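Local structure of adapter protein mecA 1 (Bacillus subtilis, 3JTP) at residues A[24-32]-A[58-66]. The protein acts as an adaptor that recognises unfolded and aggregated proteins and targets them to the ClpC protease, restraining competence by delivering ComK for degradation. The protein carries 3 engineered substitutions. Numbering follows the deposited sequence.
Sequences KLNVNGSKT and QLSIMLEYA. Engineered in segment 58-66: Met-62 (natural residue Leu).
The side chains of Val-27 and Gln-58 run antiparallel alongside one another where the loop leading from helix 16-24 to strand 31-37 passes helix 54-65 in this C-terminal, ClpC-binding domain of MecA. Gln-58 can be followed atom by atom. Its CB lies 3.9 Å from Val-27 CG2, and CG, roughly anti to the backbone N (chi1 -153°), carries the chain past that methyl, although the modelled closeness there is doubtful. CD then sits 3.8 Å from Val-27 O, while OE1 stays beside the valine, 4.1 Å from CG2. NE2 ends at Gly-29, the centre of an inverse gamma turn, but its exact placement is uncertain. Shortened to an alanine, the residue would lose everything past CB and probably open a gap beside Val-27, where CD and OE1 now lie.

One turn on, the engineered Met-62 stretches out nearly straight to its methyl, which comes close to the loop. Its CG meets Val-27 CG1 at 4.2 Å and its CE approaches Thr-32 CG2 to 4.3 Å; Leu-22, Leu-43 and Leu-89 also touch it. Toward the solvent, Leu-25 CD2 touches both Ile-61 CG2, at 3.9 Å, and Tyr-65 CE2, at 3.8 Å, its side chain crossing the tyrosine at about a right angle. The example joins a loop to a helix largely by dispersion and burial of apolar surface, the glutamine amide making no hydrogen bond to the loop segment in this model.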
# COMPACT_ATOMS: atom_id res chain seq x y z
N LYS A 24 0.49 3.58 10.42
CA LYS A 24 0.39 3.67 11.87
C LYS A 24 -0.78 2.81 12.35
O LYS A 24 -0.81 2.37 13.51
CB LYS A 24 0.20 5.11 12.31
CG LYS A 24 0.58 5.33 13.76
CD LYS A 24 -0.00 6.62 14.33
CE LYS A 24 0.83 7.85 13.98
NZ LYS A 24 0.78 8.83 15.14
N LEU A 25 -1.73 2.55 11.45
CA LEU A 25 -2.97 1.86 11.82
C LEU A 25 -2.82 0.35 12.07
O LEU A 25 -3.78 -0.33 12.45
CB LEU A 25 -4.05 2.14 10.78
CG LEU A 25 -5.05 3.22 11.20
CD1 LEU A 25 -4.57 3.95 12.45
CD2 LEU A 25 -5.34 4.20 10.08
N ASN A 26 -1.61 -0.16 11.87
CA ASN A 26 -1.38 -1.60 12.03
C ASN A 26 -2.33 -2.46 11.22
O ASN A 26 -2.80 -3.49 11.69
CB ASN A 26 -1.46 -1.99 13.49
CG ASN A 26 -0.12 -1.94 14.17
OD1 ASN A 26 0.92 -2.17 13.54
ND2 ASN A 26 -0.13 -1.64 15.46
N VAL A 27 -2.62 -2.01 10.00
CA VAL A 27 -3.47 -2.75 9.07
C VAL A 27 -2.60 -3.28 7.94
O VAL A 27 -3.09 -3.70 6.90
CB VAL A 27 -4.52 -1.83 8.45
CG1 VAL A 27 -3.88 -1.00 7.37
CG2 VAL A 27 -5.64 -2.64 7.86
N ASN A 28 -1.29 -3.22 8.15
CA ASN A 28 -0.35 -3.77 7.19
C ASN A 28 -0.79 -5.18 6.80
O ASN A 28 -0.43 -6.17 7.45
CB ASN A 28 1.07 -3.75 7.76
CG ASN A 28 1.10 -3.35 9.22
OD1 ASN A 28 0.84 -4.17 10.11
ND2 ASN A 28 1.43 -2.07 9.48
N GLY A 29 -1.58 -5.22 5.73
CA GLY A 29 -2.36 -6.38 5.35
C GLY A 29 -1.53 -7.42 4.66
O GLY A 29 -1.48 -7.46 3.43
N SER A 30 -0.92 -8.30 5.45
CA SER A 30 0.13 -9.17 4.96
C SER A 30 0.98 -8.37 3.97
O SER A 30 1.28 -7.20 4.24
CB SER A 30 -0.44 -10.46 4.38
OG SER A 30 -0.95 -11.27 5.43
N LYS A 31 1.36 -8.96 2.84
CA LYS A 31 2.41 -8.37 2.00
C LYS A 31 2.02 -7.04 1.33
O LYS A 31 0.97 -6.92 0.69
CB LYS A 31 2.92 -9.38 0.97
CG LYS A 31 3.31 -10.72 1.57
CD LYS A 31 3.55 -11.76 0.49
CE LYS A 31 3.35 -13.19 1.00
NZ LYS A 31 3.33 -14.18 -0.12
N THR A 32 2.88 -6.05 1.49
CA THR A 32 2.71 -4.77 0.82
C THR A 32 4.04 -4.38 0.20
O THR A 32 5.09 -4.55 0.81
CB THR A 32 2.22 -3.68 1.79
OG1 THR A 32 3.05 -3.67 2.97
CG2 THR A 32 0.79 -3.95 2.20
N GLN A 58 -10.15 -4.32 6.35
CA GLN A 58 -8.78 -3.88 6.12
C GLN A 58 -8.70 -2.95 4.91
O GLN A 58 -8.18 -1.83 4.98
CB GLN A 58 -7.92 -5.12 5.89
CG GLN A 58 -6.46 -4.98 6.25
CD GLN A 58 -5.86 -6.27 6.78
OE1 GLN A 58 -6.19 -6.73 7.88
NE2 GLN A 58 -4.98 -6.87 6.00
N LEU A 59 -9.25 -3.42 3.79
CA LEU A 59 -9.30 -2.63 2.58
C LEU A 59 -9.97 -1.29 2.83
O LEU A 59 -9.46 -0.26 2.41
CB LEU A 59 -10.07 -3.38 1.48
CG LEU A 59 -10.05 -2.69 0.12
CD1 LEU A 59 -8.60 -2.41 -0.27
CD2 LEU A 59 -10.73 -3.56 -0.93
N SER A 60 -11.11 -1.32 3.52
CA SER A 60 -11.93 -0.13 3.71
C SER A 60 -11.21 0.98 4.48
O SER A 60 -11.49 2.16 4.27
CB SER A 60 -13.25 -0.48 4.39
OG SER A 60 -13.06 -0.69 5.79
N ILE A 61 -10.30 0.62 5.38
CA ILE A 61 -9.49 1.64 6.03
C ILE A 61 -8.39 2.12 5.10
O ILE A 61 -8.09 3.32 5.04
CB ILE A 61 -8.89 1.17 7.35
CG1 ILE A 61 -9.98 1.11 8.42
CG2 ILE A 61 -7.78 2.13 7.80
CD1 ILE A 61 -9.62 0.22 9.58
N MET A 62 -7.78 1.19 4.36
CA MET A 62 -6.76 1.57 3.41
C MET A 62 -7.35 2.61 2.47
O MET A 62 -6.67 3.56 2.10
CB MET A 62 -6.24 0.36 2.63
CG MET A 62 -5.20 -0.48 3.38
SD MET A 62 -4.71 -1.93 2.42
CE MET A 62 -3.11 -2.29 3.04
N LEU A 63 -8.62 2.45 2.11
CA LEU A 63 -9.26 3.34 1.15
C LEU A 63 -9.70 4.67 1.72
O LEU A 63 -10.39 5.44 1.05
CB LEU A 63 -10.47 2.67 0.50
CG LEU A 63 -10.22 1.50 -0.44
CD1 LEU A 63 -11.54 1.04 -1.03
CD2 LEU A 63 -9.23 1.88 -1.53
N GLU A 64 -9.35 4.95 2.97
CA GLU A 64 -9.56 6.31 3.48
C GLU A 64 -8.36 7.16 3.14
O GLU A 64 -8.47 8.38 3.01
CB GLU A 64 -9.81 6.30 4.98
CG GLU A 64 -11.09 5.62 5.32
CD GLU A 64 -11.74 6.18 6.54
OE1 GLU A 64 -12.85 5.73 6.81
OE2 GLU A 64 -11.15 7.07 7.21
N TYR A 65 -7.21 6.50 3.00
CA TYR A 65 -5.97 7.17 2.68
C TYR A 65 -5.57 7.02 1.22
O TYR A 65 -4.69 7.73 0.74
CB TYR A 65 -4.87 6.66 3.60
CG TYR A 65 -5.20 7.03 5.01
CD1 TYR A 65 -5.09 8.35 5.44
CD2 TYR A 65 -5.70 6.09 5.88
CE1 TYR A 65 -5.43 8.72 6.70
CE2 TYR A 65 -6.05 6.46 7.17
CZ TYR A 65 -5.90 7.78 7.57
OH TYR A 65 -6.23 8.14 8.83
N ALA A 66 -6.25 6.13 0.50
CA ALA A 66 -5.91 5.87 -0.90
C ALA A 66 -7.11 5.58 -1.81
O ALA A 66 -8.25 5.51 -1.36
CB ALA A 66 -4.91 4.73 -0.97